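Local coordinates for protein probable fatty acyl-CoA transferase Rv3272 (Mycobacterium tuberculosis, PDB 5YX6) that binds fatty acyl-CoAs, palmitoyl-CoA most tightly, and is probably a family III CoA transferase of fatty acid metabolism, at residues L10-V22 against M89-F103. Numbering follows the deposited sequence.
Sequences LDGFRVLDFTQNV and MLRLADTADVVLEAF
Strands 14-17 and 98-101 run parallel at the middle of the Rossmann-fold sheet, their axes 4.7 Å apart and inclined by 20°, with Leu-16 N bonded to Val-98 O and Leu-100 N to Leu-16 O. Phe-18 N extends the pairing to Leu-100 O. Where the strands begin, Arg-14 O accepts from both Asp-97 N and Val-98 N, and Asp-97 returns a side-chain bond: with CG anti to its carbonyl carbon (chi1 -58°), OD2 takes Arg-14 N at 2.7 Å through the anti lone pair, nearly straight at 168°. Asp-97 OD1 is salt-bridged to Arg-193 of helix 173-196. On one face Val-15 CG1 rests on Leu-100 CG at 3.9 Å, and the Val-15 and Val-98 side chains stand next to one another. On the face carrying Leu-16 and Val-99, Leu-16 CD1 meets Ala-96 CB (3.7 Å) of the loop after helix 83-94, CD2 the backbone of Ala-93, and both lie close to Leu-92 CG. Further along, the Phe-18 ring and the Met-89 chain run antiparallel, a Met-aromatic contact with SD oblique to the ring, 3.9 Å from CZ, while Val-99 CG1 meets CE1. Arg-14 NH1 reaches Thr-95 OG1, though its NE pairs with Glu-37. Beyond the strand, Thr-19 CG2 touches Ala-102 CB; Asp-17 OD1 accepts from Thr-19 N, an Asx turn, and also takes Thr-19 OG1 at 2.6 Å through its syn lone pair.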
loop_
_atom_site.group_PDB
_atom_site.type_symbol
_atom_site.label_atom_id
_atom_site.label_comp_id
_atom_site.label_asym_id
_atom_site.label_seq_id
_atom_site.Cartn_x
_atom_site.Cartn_y
_atom_site.Cartn_z
ATOM N N LEU A 10 5.805 -1.155 21.503
ATOM C CA LEU A 10 6.814 -2.198 21.366
ATOM C C LEU A 10 8.063 -2.028 22.238
ATOM O O LEU A 10 9.099 -2.628 21.945
ATOM C CB LEU A 10 7.257 -2.302 19.899
ATOM C CG LEU A 10 6.144 -2.563 18.890
ATOM C CD1 LEU A 10 6.698 -2.820 17.507
ATOM C CD2 LEU A 10 5.315 -3.743 19.363
ATOM N N ASP A 11 7.984 -1.198 23.275
ATOM C CA ASP A 11 9.078 -1.088 24.252
ATOM C C ASP A 11 9.514 -2.461 24.746
ATOM O O ASP A 11 8.680 -3.299 25.095
ATOM C CB ASP A 11 8.680 -0.232 25.462
ATOM C CG ASP A 11 8.526 1.239 25.117
ATOM O OD1 ASP A 11 9.096 1.673 24.087
ATOM O OD2 ASP A 11 7.867 1.967 25.900
ATOM N N GLY A 12 10.819 -2.698 24.744
ATOM C CA GLY A 12 11.353 -3.941 25.252
ATOM C C GLY A 12 11.537 -5.023 24.203
ATOM O O GLY A 12 12.236 -6.000 24.455
ATOM N N PHE A 13 10.933 -4.861 23.026
ATOM C CA PHE A 13 11.085 -5.859 21.962
ATOM C C PHE A 13 12.338 -5.601 21.128
ATOM O O PHE A 13 12.628 -4.461 20.758
ATOM C CB PHE A 13 9.867 -5.879 21.038
ATOM C CG PHE A 13 8.632 -6.451 21.663
ATOM C CD1 PHE A 13 8.716 -7.399 22.665
ATOM C CD2 PHE A 13 7.382 -6.043 21.242
ATOM C CE1 PHE A 13 7.566 -7.923 23.238
ATOM C CE2 PHE A 13 6.242 -6.569 21.800
ATOM C CZ PHE A 13 6.331 -7.508 22.801
ATOM N N ARG A 14 13.052 -6.668 20.800
ATOM C CA ARG A 14 14.258 -6.547 19.999
ATOM C C ARG A 14 14.071 -7.204 18.634
ATOM O O ARG A 14 13.612 -8.339 18.535
ATOM C CB ARG A 14 15.454 -7.167 20.730
ATOM C CG ARG A 14 16.710 -7.236 19.874
ATOM C CD ARG A 14 17.889 -7.668 20.685
ATOM N NE ARG A 14 18.227 -6.655 21.674
ATOM C CZ ARG A 14 19.201 -6.785 22.572
ATOM N NH1 ARG A 14 19.945 -7.883 22.590
ATOM N NH2 ARG A 14 19.440 -5.809 23.441
ATOM N N VAL A 15 14.428 -6.476 17.584
ATOM C CA VAL A 15 14.268 -6.964 16.223
ATOM C C VAL A 15 15.620 -7.050 15.532
ATOM O O VAL A 15 16.399 -6.106 15.569
ATOM C CB VAL A 15 13.328 -6.049 15.409
ATOM C CG1 VAL A 15 13.157 -6.574 13.991
ATOM C CG2 VAL A 15 11.973 -5.899 16.115
ATOM N N LEU A 16 15.891 -8.191 14.913
ATOM C CA LEU A 16 17.087 -8.381 14.096
ATOM C C LEU A 16 16.748 -8.197 12.624
ATOM O O LEU A 16 16.072 -9.045 12.042
ATOM C CB LEU A 16 17.673 -9.771 14.319
ATOM C CG LEU A 16 18.854 -9.833 15.272
ATOM C CD1 LEU A 16 18.435 -9.265 16.614
ATOM C CD2 LEU A 16 19.366 -11.271 15.396
ATOM N N ASP A 17 17.218 -7.107 12.025
ATOM C CA ASP A 17 16.776 -6.722 10.677
ATOM C C ASP A 17 17.846 -7.023 9.623
ATOM O O ASP A 17 18.797 -6.259 9.479
ATOM C CB ASP A 17 16.415 -5.225 10.655
ATOM C CG ASP A 17 15.813 -4.761 9.318
ATOM O OD1 ASP A 17 15.708 -5.593 8.392
ATOM O OD2 ASP A 17 15.450 -3.555 9.190
ATOM N N PHE A 18 17.670 -8.114 8.877
ATOM C CA PHE A 18 18.617 -8.498 7.815
ATOM C C PHE A 18 18.292 -7.876 6.443
ATOM O O PHE A 18 19.005 -8.130 5.470
ATOM C CB PHE A 18 18.672 -10.033 7.651
ATOM C CG PHE A 18 19.329 -10.780 8.806
ATOM C CD1 PHE A 18 18.611 -11.096 9.954
ATOM C CD2 PHE A 18 20.646 -11.211 8.711
ATOM C CE1 PHE A 18 19.205 -11.798 11.001
ATOM C CE2 PHE A 18 21.244 -11.910 9.749
ATOM C CZ PHE A 18 20.522 -12.207 10.899
ATOM N N THR A 19 17.238 -7.065 6.363
ATOM C CA THR A 19 16.715 -6.589 5.071
ATOM C C THR A 19 17.546 -5.482 4.418
ATOM O O THR A 19 18.307 -4.788 5.087
ATOM C CB THR A 19 15.273 -6.033 5.203
ATOM O OG1 THR A 19 15.303 -4.796 5.925
ATOM C CG2 THR A 19 14.351 -7.018 5.908
ATOM N N GLN A 20 17.397 -5.325 3.106
ATOM C CA GLN A 20 18.047 -4.225 2.385
ATOM C C GLN A 20 17.074 -3.490 1.471
ATOM O O GLN A 20 15.951 -3.943 1.258
ATOM C CB GLN A 20 19.239 -4.709 1.560
ATOM C CG GLN A 20 20.325 -5.392 2.360
ATOM C CD GLN A 20 21.317 -6.101 1.467
ATOM O OE1 GLN A 20 21.987 -5.465 0.646
ATOM N NE2 GLN A 20 21.414 -7.418 1.612
ATOM N N ASN A 21 17.529 -2.360 0.934
ATOM C CA ASN A 21 16.773 -1.565 -0.035
ATOM C C ASN A 21 15.565 -0.912 0.640
ATOM O O ASN A 21 15.748 -0.239 1.655
ATOM C CB ASN A 21 16.387 -2.418 -1.244
ATOM C CG ASN A 21 17.599 -3.107 -1.873
ATOM O OD1 ASN A 21 18.649 -2.479 -2.054
ATOM N ND2 ASN A 21 17.467 -4.400 -2.188
ATOM N N VAL A 22 14.343 -1.087 0.134
ATOM C CA VAL A 22 13.248 -0.237 0.652
ATOM C C VAL A 22 12.135 -0.942 1.447
ATOM O O VAL A 22 11.829 -0.514 2.558
ATOM C CB VAL A 22 12.586 0.576 -0.499
ATOM C CG1 VAL A 22 11.350 1.342 0.001
ATOM C CG2 VAL A 22 13.597 1.542 -1.113
ATOM N N MET A 89 25.530 -14.308 15.226
ATOM C CA MET A 89 24.148 -14.132 14.825
ATOM C C MET A 89 23.237 -15.078 15.582
ATOM O O MET A 89 22.106 -14.720 15.907
ATOM C CB MET A 89 24.002 -14.342 13.319
ATOM C CG MET A 89 24.572 -13.205 12.467
ATOM S SD MET A 89 23.893 -11.575 12.855
ATOM C CE MET A 89 25.104 -10.915 14.008
ATOM N N LEU A 90 23.718 -16.292 15.839
ATOM C CA LEU A 90 22.945 -17.258 16.613
ATOM C C LEU A 90 22.789 -16.777 18.050
ATOM O O LEU A 90 21.713 -16.882 18.629
ATOM C CB LEU A 90 23.590 -18.646 16.577
ATOM C CG LEU A 90 23.552 -19.398 15.243
ATOM C CD1 LEU A 90 24.495 -20.580 15.260
ATOM C CD2 LEU A 90 22.152 -19.859 14.922
ATOM N N ARG A 91 23.857 -16.230 18.619
ATOM C CA ARG A 91 23.795 -15.711 19.979
ATOM C C ARG A 91 22.934 -14.457 20.056
ATOM O O ARG A 91 22.199 -14.261 21.021
ATOM C CB ARG A 91 25.194 -15.417 20.515
ATOM C CG ARG A 91 25.982 -16.669 20.841
ATOM C CD ARG A 91 27.321 -16.337 21.467
ATOM N NE ARG A 91 28.380 -17.163 20.902
ATOM C CZ ARG A 91 29.342 -16.707 20.102
ATOM N NH1 ARG A 91 29.390 -15.420 19.768
ATOM N NH2 ARG A 91 30.262 -17.542 19.637
ATOM N N LEU A 92 23.043 -13.602 19.044
ATOM C CA LEU A 92 22.247 -12.391 18.998
ATOM C C LEU A 92 20.759 -12.752 18.848
ATOM O O LEU A 92 19.898 -12.138 19.474
ATOM C CB LEU A 92 22.723 -11.479 17.864
ATOM C CG LEU A 92 22.150 -10.067 17.778
ATOM C CD1 LEU A 92 22.151 -9.401 19.142
ATOM C CD2 LEU A 92 22.923 -9.229 16.760
ATOM N N ALA A 93 20.460 -13.753 18.027
ATOM C CA ALA A 93 19.078 -14.181 17.815
ATOM C C ALA A 93 18.441 -14.805 19.062
ATOM O O ALA A 93 17.228 -14.715 19.257
ATOM C CB ALA A 93 19.003 -15.152 16.663
ATOM N N ASP A 94 19.248 -15.446 19.902
ATOM C CA ASP A 94 18.733 -15.988 21.159
ATOM C C ASP A 94 18.101 -14.894 22.018
ATOM O O ASP A 94 17.227 -15.165 22.835
ATOM C CB ASP A 94 19.843 -16.695 21.951
ATOM C CG ASP A 94 20.265 -18.025 21.326
ATOM O OD1 ASP A 94 19.551 -18.535 20.428
ATOM O OD2 ASP A 94 21.316 -18.563 21.749
ATOM N N THR A 95 18.520 -13.653 21.800
ATOM C CA THR A 95 18.034 -12.537 22.593
ATOM C C THR A 95 16.920 -11.769 21.887
ATOM O O THR A 95 16.418 -10.777 22.417
ATOM C CB THR A 95 19.163 -11.543 22.922
ATOM O OG1 THR A 95 19.560 -10.861 21.724
ATOM C CG2 THR A 95 20.362 -12.264 23.532
ATOM N N ALA A 96 16.538 -12.218 20.695
ATOM C CA ALA A 96 15.617 -11.443 19.863
ATOM C C ALA A 96 14.171 -11.919 19.951
ATOM O O ALA A 96 13.899 -13.099 20.153
ATOM C CB ALA A 96 16.074 -11.473 18.416
ATOM N N ASP A 97 13.244 -10.985 19.760
ATOM C CA ASP A 97 11.835 -11.317 19.659
ATOM C C ASP A 97 11.454 -11.593 18.204
ATOM O O ASP A 97 10.621 -12.452 17.919
ATOM C CB ASP A 97 10.980 -10.179 20.213
ATOM C CG ASP A 97 11.311 -9.860 21.660
ATOM O OD1 ASP A 97 10.767 -10.552 22.553
ATOM O OD2 ASP A 97 12.101 -8.915 21.904
ATOM N N VAL A 98 12.069 -10.857 17.283
ATOM C CA VAL A 98 11.754 -10.976 15.859
ATOM C C VAL A 98 13.014 -11.021 14.996
ATOM O O VAL A 98 13.977 -10.298 15.245
ATOM C CB VAL A 98 10.880 -9.804 15.366
ATOM C CG1 VAL A 98 10.535 -9.975 13.909
ATOM C CG2 VAL A 98 9.599 -9.677 16.194
ATOM N N VAL A 99 12.999 -11.879 13.985
ATOM C CA VAL A 99 13.951 -11.782 12.890
ATOM C C VAL A 99 13.223 -11.367 11.601
ATOM O O VAL A 99 12.211 -11.971 11.240
ATOM C CB VAL A 99 14.701 -13.119 12.678
ATOM C CG1 VAL A 99 15.441 -13.122 11.349
ATOM C CG2 VAL A 99 15.653 -13.359 13.829
ATOM N N LEU A 100 13.733 -10.329 10.934
ATOM C CA LEU A 100 13.243 -9.891 9.621
ATOM C C LEU A 100 14.255 -10.240 8.556
ATOM O O LEU A 100 15.422 -9.853 8.658
ATOM C CB LEU A 100 12.998 -8.387 9.567
ATOM C CG LEU A 100 11.943 -7.729 10.438
ATOM C CD1 LEU A 100 11.866 -6.257 10.093
ATOM C CD2 LEU A 100 10.623 -8.412 10.182
ATOM N N GLU A 101 13.827 -10.973 7.537
ATOM C CA GLU A 101 14.737 -11.349 6.458
ATOM C C GLU A 101 14.132 -11.176 5.060
ATOM O O GLU A 101 12.959 -11.474 4.848
ATOM C CB GLU A 101 15.177 -12.794 6.669
ATOM C CG GLU A 101 16.007 -13.340 5.542
ATOM C CD GLU A 101 15.208 -14.184 4.570
ATOM O OE1 GLU A 101 14.296 -14.916 5.017
ATOM O OE2 GLU A 101 15.508 -14.124 3.361
ATOM N N ALA A 102 14.943 -10.721 4.104
ATOM C CA ALA A 102 14.466 -10.458 2.746
ATOM C C ALA A 102 15.440 -10.919 1.653
ATOM O O ALA A 102 15.482 -10.339 0.568
ATOM C CB ALA A 102 14.162 -8.978 2.580
ATOM N N PHE A 103 16.223 -11.953 1.934
ATOM C CA PHE A 103 17.040 -12.559 0.894
ATOM C C PHE A 103 16.124 -13.385 0.008
ATOM O O PHE A 103 14.967 -13.618 0.359
ATOM C CB PHE A 103 18.143 -13.444 1.481
ATOM C CG PHE A 103 19.106 -12.709 2.366
ATOM C CD1 PHE A 103 19.799 -11.608 1.896
ATOM C CD2 PHE A 103 19.321 -13.127 3.673
ATOM C CE1 PHE A 103 20.680 -10.929 2.707
ATOM C CE2 PHE A 103 20.201 -12.453 4.494
ATOM C CZ PHE A 103 20.882 -11.350 4.007
#